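PDB 3VPB: alpha-aminoadipate/glutamate carrier protein LysW from Sulfolobus tokodaii, which carries covalently attached substrates through arginine and lysine biosynthesis, bound glutamate being turned into ornithine and bound alpha-aminoadipate into lysine. Local coordinates for residues L4-C9 with A31-Y36; G11-P16 with V25-G30. All blocks are in the same frame, centred on the assembly; numbering follows the deposited sequence. Where two conformers were deposited one is given.

Contact 1 (L4-C9 with A31-Y36). With ZN (zinc ion), chain B.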
ATOM      1  N   LEU E   4      15.719  31.075  -4.275  1.00 30.24           N
ATOM      2  CA  LEU E   4      14.860  30.536  -3.234  0.50 30.26           C
ATOM      3  C   LEU E   4      15.635  29.507  -2.422  1.00 30.79           C
ATOM      4  O   LEU E   4      16.621  28.932  -2.911  1.00 31.28           O
ATOM      5  CB  LEU E   4      13.606  29.897  -3.843  0.50 29.69           C
ATOM      6  CG  LEU E   4      12.739  30.740  -4.785  0.50 27.61           C
ATOM      7  CD1 LEU E   4      11.453  30.010  -5.076  0.50 23.31           C
ATOM      8  CD2 LEU E   4      12.447  32.109  -4.187  0.50 25.10           C
ATOM      9  N   LYS E   5      15.200  29.283  -1.191  1.00 31.66           N
ATOM     10  CA  LYS E   5      15.866  28.292  -0.343  1.00 32.78           C
ATOM     11  C   LYS E   5      15.220  26.916  -0.486  1.00 32.44           C
ATOM     12  O   LYS E   5      13.991  26.786  -0.486  1.00 32.74           O
ATOM     13  CB  LYS E   5      15.888  28.726   1.121  1.00 33.14           C
ATOM     14  CG  LYS E   5      16.922  29.811   1.440  1.00 35.97           C
ATOM     15  CD  LYS E   5      18.341  29.296   1.283  1.00 38.77           C
ATOM     16  CE  LYS E   5      19.281  29.968   2.272  1.00 42.13           C
ATOM     17  NZ  LYS E   5      18.964  29.533   3.675  1.00 44.44           N
ATOM     18  N   CYS E   6      16.068  25.899  -0.623  1.00 32.57           N
ATOM     19  CA  CYS E   6      15.625  24.505  -0.647  1.00 31.81           C
ATOM     20  C   CYS E   6      15.062  24.077   0.719  1.00 32.87           C
ATOM     21  O   CYS E   6      15.752  24.185   1.732  1.00 32.81           O
ATOM     22  CB  CYS E   6      16.791  23.613  -1.061  1.00 32.12           C
ATOM     23  SG  CYS E   6      16.385  21.871  -1.183  1.00 29.01           S
ATOM     24  N   PRO E   7      13.812  23.586   0.752  1.00 33.38           N
ATOM     25  CA  PRO E   7      13.165  23.186   2.002  1.00 34.27           C
ATOM     26  C   PRO E   7      13.771  21.902   2.581  1.00 34.92           C
ATOM     27  O   PRO E   7      13.378  21.458   3.667  1.00 35.68           O
ATOM     28  CB  PRO E   7      11.719  22.936   1.571  1.00 34.87           C
ATOM     29  CG  PRO E   7      11.823  22.494   0.164  1.00 34.27           C
ATOM     30  CD  PRO E   7      12.981  23.264  -0.421  1.00 33.77           C
ATOM     31  N   VAL E   8      14.727  21.327   1.855  1.00 35.18           N
ATOM     32  CA  VAL E   8      15.335  20.049   2.215  1.00 35.14           C
ATOM     33  C   VAL E   8      16.748  20.250   2.742  1.00 35.37           C
ATOM     34  O   VAL E   8      17.071  19.763   3.829  1.00 35.21           O
ATOM     35  CB  VAL E   8      15.327  19.069   1.018  1.00 35.00           C
ATOM     36  CG1 VAL E   8      16.156  17.808   1.321  1.00 35.68           C
ATOM     37  CG2 VAL E   8      13.900  18.703   0.653  1.00 34.52           C
ATOM     38  N   CYS E   9      17.578  20.972   1.984  1.00 35.56           N
ATOM     39  CA  CYS E   9      18.992  21.157   2.325  1.00 35.94           C
ATOM     40  C   CYS E   9      19.404  22.587   2.687  1.00 37.38           C
ATOM     41  O   CYS E   9      20.538  22.815   3.133  1.00 37.19           O
ATOM     42  CB  CYS E   9      19.884  20.653   1.189  1.00 36.01           C
ATOM     43  SG  CYS E   9      19.976  21.724  -0.267  1.00 33.20           S
ATOM     44  N   ALA E  31      16.679  16.213  -3.865  1.00 28.67           N
ATOM     45  CA  ALA E  31      15.257  16.492  -3.681  1.00 28.91           C
ATOM     46  C   ALA E  31      14.614  16.953  -4.983  1.00 28.73           C
ATOM     47  O   ALA E  31      15.233  17.652  -5.798  1.00 28.21           O
ATOM     48  CB  ALA E  31      15.038  17.528  -2.584  1.00 28.63           C
ATOM     49  N   GLN E  32      13.374  16.519  -5.173  1.00 28.61           N
ATOM     50  CA  GLN E  32      12.507  17.040  -6.213  1.00 29.11           C
ATOM     51  C   GLN E  32      11.587  18.028  -5.522  1.00 28.34           C
ATOM     52  O   GLN E  32      11.044  17.719  -4.456  1.00 28.65           O
ATOM     53  CB  GLN E  32      11.700  15.913  -6.841  1.00 29.67           C
ATOM     54  CG  GLN E  32      12.407  15.203  -8.005  1.00 34.11           C
ATOM     55  CD  GLN E  32      12.028  15.788  -9.351  1.00 39.70           C
ATOM     56  OE1 GLN E  32      11.286  15.175 -10.129  1.00 42.01           O
ATOM     57  NE2 GLN E  32      12.514  16.996  -9.628  1.00 41.58           N
ATOM     58  N   LEU E  33      11.438  19.213  -6.116  1.00 27.01           N
ATOM     59  CA  LEU E  33      10.766  20.335  -5.469  1.00 26.67           C
ATOM     60  C   LEU E  33       9.678  20.880  -6.380  1.00 26.66           C
ATOM     61  O   LEU E  33       9.772  20.760  -7.598  1.00 27.43           O
ATOM     62  CB  LEU E  33      11.777  21.452  -5.129  1.00 26.32           C
ATOM     63  CG  LEU E  33      13.000  21.033  -4.288  1.00 26.68           C
ATOM     64  CD1 LEU E  33      14.079  22.145  -4.210  1.00 27.06           C
ATOM     65  CD2 LEU E  33      12.583  20.586  -2.901  1.00 23.94           C
ATOM     66  N   GLU E  34       8.646  21.465  -5.783  1.00 26.29           N
ATOM     67  CA  GLU E  34       7.582  22.113  -6.533  1.00 26.39           C
ATOM     68  C   GLU E  34       7.578  23.592  -6.194  1.00 25.56           C
ATOM     69  O   GLU E  34       7.680  23.958  -5.024  1.00 25.31           O
ATOM     70  CB  GLU E  34       6.244  21.509  -6.136  1.00 26.91           C
ATOM     71  CG  GLU E  34       5.107  21.797  -7.096  1.00 30.74           C
ATOM     72  CD  GLU E  34       4.077  20.673  -7.085  1.00 37.13           C
ATOM     73  OE1 GLU E  34       3.327  20.548  -8.076  1.00 40.21           O
ATOM     74  OE2 GLU E  34       4.023  19.912  -6.078  1.00 41.05           O
ATOM     75  N   VAL E  35       7.451  24.455  -7.195  1.00 25.06           N
ATOM     76  CA  VAL E  35       7.270  25.870  -6.857  1.00 24.92           C
ATOM     77  C   VAL E  35       5.802  26.163  -6.513  1.00 25.56           C
ATOM     78  O   VAL E  35       4.882  25.556  -7.080  1.00 25.65           O
ATOM     79  CB  VAL E  35       7.976  26.899  -7.853  1.00 25.79           C
ATOM     80  CG1 VAL E  35       8.701  26.226  -9.014  1.00 24.71           C
ATOM     81  CG2 VAL E  35       7.075  28.075  -8.275  1.00 25.64           C
ATOM     82  N   TYR E  36       5.595  27.037  -5.528  1.00 25.13           N
ATOM     83  CA  TYR E  36       4.247  27.447  -5.147  1.00 25.64           C
ATOM     84  C   TYR E  36       4.256  28.918  -4.745  1.00 26.65           C
ATOM     85  O   TYR E  36       5.317  29.508  -4.543  1.00 24.64           O
ATOM     86  CB  TYR E  36       3.674  26.550  -4.029  1.00 25.38           C
ATOM     87  CG  TYR E  36       4.284  26.746  -2.658  1.00 25.87           C
ATOM     88  CD1 TYR E  36       3.610  27.479  -1.670  1.00 26.33           C
ATOM     89  CD2 TYR E  36       5.519  26.185  -2.335  1.00 26.04           C
ATOM     90  CE1 TYR E  36       4.163  27.656  -0.398  1.00 25.86           C
ATOM     91  CE2 TYR E  36       6.074  26.345  -1.062  1.00 27.04           C
ATOM     92  CZ  TYR E  36       5.387  27.085  -0.103  1.00 26.36           C
ATOM     93  OH  TYR E  36       5.933  27.266   1.141  1.00 27.66           O
TER
HETATM   94 ZN    ZN B 100      18.350  21.001  -1.763  1.00 28.46          ZN

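Contact 2 (G11-P16 with V25-G30). With ZN (zinc ion), chain B.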
ATOM      1  N   GLY E  11      20.180  24.846   0.768  1.00 40.21           N
ATOM      2  CA  GLY E  11      21.039  25.373  -0.272  1.00 40.75           C
ATOM      3  C   GLY E  11      20.298  26.452  -1.045  1.00 41.01           C
ATOM      4  O   GLY E  11      19.113  26.702  -0.816  1.00 40.78           O
ATOM      5  N   ASP E  12      21.005  27.105  -1.955  1.00 41.31           N
ATOM      6  CA  ASP E  12      20.380  28.115  -2.778  1.00 41.40           C
ATOM      7  C   ASP E  12      19.868  27.477  -4.060  1.00 40.91           C
ATOM      8  O   ASP E  12      20.582  26.710  -4.714  1.00 40.32           O
ATOM      9  CB  ASP E  12      21.338  29.290  -3.042  1.00 41.71           C
ATOM     10  CG  ASP E  12      21.307  30.339  -1.922  1.00 42.69           C
ATOM     11  OD1 ASP E  12      20.527  30.188  -0.957  1.00 43.56           O
ATOM     12  OD2 ASP E  12      22.059  31.334  -2.013  1.00 44.67           O
ATOM     13  N   VAL E  13      18.614  27.775  -4.402  1.00 40.70           N
ATOM     14  CA  VAL E  13      18.027  27.273  -5.642  1.00 40.50           C
ATOM     15  C   VAL E  13      17.692  28.421  -6.590  1.00 41.31           C
ATOM     16  O   VAL E  13      16.923  29.328  -6.248  1.00 40.86           O
ATOM     17  CB  VAL E  13      16.752  26.425  -5.402  1.00 40.34           C
ATOM     18  CG1 VAL E  13      16.333  25.715  -6.687  1.00 39.08           C
ATOM     19  CG2 VAL E  13      16.964  25.421  -4.281  1.00 39.51           C
ATOM     20  N   ASN E  14      18.264  28.358  -7.787  1.00 41.88           N
ATOM     21  CA  ASN E  14      18.025  29.370  -8.791  1.00 43.03           C
ATOM     22  C   ASN E  14      16.858  28.939  -9.655  1.00 43.11           C
ATOM     23  O   ASN E  14      16.958  28.006 -10.447  1.00 42.66           O
ATOM     24  CB  ASN E  14      19.293  29.637  -9.608  1.00 43.46           C
ATOM     25  CG  ASN E  14      20.464  30.064  -8.736  1.00 45.44           C
ATOM     26  OD1 ASN E  14      20.356  30.998  -7.931  1.00 47.97           O
ATOM     27  ND2 ASN E  14      21.593  29.371  -8.881  1.00 47.68           N
ATOM     28  N   VAL E  15      15.741  29.623  -9.460  1.00 43.65           N
ATOM     29  CA  VAL E  15      14.498  29.325 -10.152  1.00 44.37           C
ATOM     30  C   VAL E  15      14.325  30.316 -11.317  1.00 45.16           C
ATOM     31  O   VAL E  15      14.332  31.529 -11.103  1.00 45.12           O
ATOM     32  CB  VAL E  15      13.303  29.383  -9.163  1.00 44.26           C
ATOM     33  CG1 VAL E  15      11.959  29.277  -9.885  1.00 43.68           C
ATOM     34  CG2 VAL E  15      13.436  28.294  -8.110  1.00 44.04           C
ATOM     35  N   PRO E  16      14.179  29.796 -12.554  1.00 46.01           N
ATOM     36  CA  PRO E  16      14.085  30.660 -13.744  1.00 46.60           C
ATOM     37  C   PRO E  16      12.856  31.585 -13.743  1.00 47.31           C
ATOM     38  O   PRO E  16      11.874  31.309 -13.046  1.00 47.16           O
ATOM     39  CB  PRO E  16      14.000  29.658 -14.906  1.00 46.61           C
ATOM     40  CG  PRO E  16      13.566  28.365 -14.292  1.00 46.43           C
ATOM     41  CD  PRO E  16      14.120  28.362 -12.902  1.00 45.99           C
ATOM     42  N   VAL E  25      11.194  21.449  -9.933  1.00 32.54           N
ATOM     43  CA  VAL E  25      12.634  21.727 -10.085  1.00 33.12           C
ATOM     44  C   VAL E  25      13.458  20.732  -9.259  1.00 33.34           C
ATOM     45  O   VAL E  25      13.090  20.389  -8.127  1.00 32.56           O
ATOM     46  CB  VAL E  25      13.024  23.207  -9.731  1.00 33.27           C
ATOM     47  CG1 VAL E  25      12.184  24.199 -10.527  1.00 34.32           C
ATOM     48  CG2 VAL E  25      12.895  23.504  -8.247  1.00 33.54           C
ATOM     49  N   GLU E  26      14.568  20.276  -9.831  1.00 34.04           N
ATOM     50  CA  GLU E  26      15.442  19.334  -9.157  1.00 34.66           C
ATOM     51  C   GLU E  26      16.575  20.069  -8.480  1.00 34.11           C
ATOM     52  O   GLU E  26      17.154  20.992  -9.055  1.00 34.46           O
ATOM     53  CB  GLU E  26      16.026  18.338 -10.154  1.00 35.89           C
ATOM     54  CG  GLU E  26      15.024  17.335 -10.667  1.00 38.66           C
ATOM     55  CD  GLU E  26      15.479  15.906 -10.445  1.00 44.26           C
ATOM     56  OE1 GLU E  26      14.686  14.986 -10.750  1.00 44.80           O
ATOM     57  OE2 GLU E  26      16.625  15.711  -9.956  1.00 46.24           O
ATOM     58  N   HIS E  27      16.886  19.687  -7.248  1.00 32.86           N
ATOM     59  CA  HIS E  27      18.014  20.289  -6.581  1.00 32.38           C
ATOM     60  C   HIS E  27      19.132  19.282  -6.373  1.00 32.07           C
ATOM     61  O   HIS E  27      18.886  18.075  -6.331  1.00 31.41           O
ATOM     62  CB  HIS E  27      17.608  20.952  -5.263  1.00 31.91           C
ATOM     63  CG  HIS E  27      18.598  21.965  -4.792  1.00 33.01           C
ATOM     64  ND1 HIS E  27      19.075  22.000  -3.499  1.00 33.50           N
ATOM     65  CD2 HIS E  27      19.252  22.947  -5.463  1.00 34.14           C
ATOM     66  CE1 HIS E  27      19.946  22.990  -3.382  1.00 33.25           C
ATOM     67  NE2 HIS E  27      20.078  23.572  -4.561  1.00 33.93           N
ATOM     68  N   GLU E  28      20.348  19.804  -6.227  1.00 31.87           N
ATOM     69  CA  GLU E  28      21.577  18.992  -6.202  1.00 32.23           C
ATOM     70  C   GLU E  28      21.682  18.081  -4.972  1.00 31.14           C
ATOM     71  O   GLU E  28      22.500  17.168  -4.943  1.00 30.97           O
ATOM     72  CB  GLU E  28      22.814  19.896  -6.298  1.00 32.59           C
ATOM     73  CG  GLU E  28      22.687  21.173  -5.459  1.00 36.35           C
ATOM     74  CD  GLU E  28      24.009  21.856  -5.152  1.00 40.72           C
ATOM     75  OE1 GLU E  28      24.138  22.372  -4.018  1.00 42.15           O
ATOM     76  OE2 GLU E  28      24.903  21.889  -6.033  1.00 43.04           O
ATOM     77  N   CYS E  29      20.851  18.345  -3.973  1.00 30.22           N
ATOM     78  CA  CYS E  29      20.773  17.511  -2.770  1.00 29.39           C
ATOM     79  C   CYS E  29      20.075  16.161  -3.000  1.00 29.10           C
ATOM     80  O   CYS E  29      20.141  15.272  -2.147  1.00 28.55           O
ATOM     81  CB  CYS E  29      20.044  18.270  -1.664  1.00 29.20           C
ATOM     82  SG  CYS E  29      18.333  18.694  -2.055  1.00 28.72           S
ATOM     83  N   GLY E  30      19.381  16.032  -4.128  1.00 28.60           N
ATOM     84  CA  GLY E  30      18.602  14.835  -4.447  1.00 29.06           C
ATOM     85  C   GLY E  30      17.095  15.032  -4.321  1.00 29.37           C
ATOM     86  O   GLY E  30      16.316  14.127  -4.625  1.00 29.75           O
TER
HETATM   87 ZN    ZN B 100      18.350  21.001  -1.763  1.00 28.46          ZN

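Contact 1 (L4-C9 with A31-Y36)
The sulfur of Cys-6 is gripped from several directions and also meets the other segment: SG binds the zinc ion at 2.2 Å, and CD1 of Leu-33 lies 3.8 Å from it. Two backbone amides of its own loop donate to the same SG. The bond from Cys-9 N is nearly straight (165°), and that from Val-8 N is somewhat bent. With SG anti to the backbone N (chi1 -178°), the sulfur lies where the chain turning back through Val-8 and Cys-9 can offer it both N-H groups, which probably disperse some of the thiolate's negative charge. This is the CxxC knuckle of a zinc ribbon, Cys-9 giving the second sulfur and His-27 and Cys-29 completing the site. From strand 32-38 Leu-33 rises against the knuckle, its two methyls dividing the work: CD1 covers the sulfur, while CD2 reaches CG and CD of the Pro-7 ring, 3.7 Å from Pro-7 CD. A branched apolar residue suits this place because it can shield a metal-bound sulfur and pack against a proline at once. Cut back to alanine, Leu-33 would probably leave Cys-6 SG and the Pro-7 ring without this apolar cover and open a gap between knuckle and strand. Farther along, Val-8 lays CG2 against CB of Ala-31 at 3.6 Å; the small alanine probably lets the two chain segments approach here, the CA atoms of Val-8 and Ala-31 being 6.9 Å apart. Outward, Val-8 packs on Ile-9 of a neighbouring chain, a putative acetylornithine deacetylase.

Contact 2 (G11-P16 with V25-G30)
The second half of the zinc site, the His-27 and Cys-29 side of the ribbon, is braced against strand 12-15. The His-27 ring is held at both nitrogens: ND1 binds the zinc ion at 2.1 Å, and NE2 donates to the backbone O of Asp-12 at 3.2 Å. That hydrogen bond is bent (138°), its donor standing well above the carbonyl plane and the oxygen tilted out of the ring plane. Histidine suits the place because its two nitrogens can serve metal and backbone together, and this second-shell carbonyl helps fix the rotation of the ring. Over one face lies CG2 of Val-13, 3.6 Å from the centroid of the His-27 ring, in a CH-pi contact; CG of Glu-28 lies over the opposite face. In this zinc ribbon Cys-6 and Cys-9 supply the other ligands. A type I turn from His-27 to Gly-30, closed by Gly-30 N to His-27 O, curls the chain so that Cys-29 SG reaches the metal at 2.3 Å. Glycine fits both at Gly-30, whose backbone angles would jam a CB against the preceding carbonyl, and at Gly-11, where a CB would run into His-27 CE1. Val-13 CG1 and Val-25 CG2 meet loosely at 4.4 Å.

Contacts 1 and 2 have centres about 7 Å apart and share one zinc ion, each supplying two of its four ligands. Along the chain the order is 4-9, 11-16, 25-30, 31-36, so contact 2 falls between the two halves of contact 1. Strands 2-5 and 12-15 pair antiparallel in one sheet, joined by Leu-4 O and Val-13 N, probably hydrogen-bonded at 2.7 Å. Strands 24-26 and 32-38 are likewise neighbours in the second sheet, which strand 41-46 completes. Each contact therefore crosses from one sheet to the other, and with the metal they tie together a small helix-free globular domain of the carrier protein.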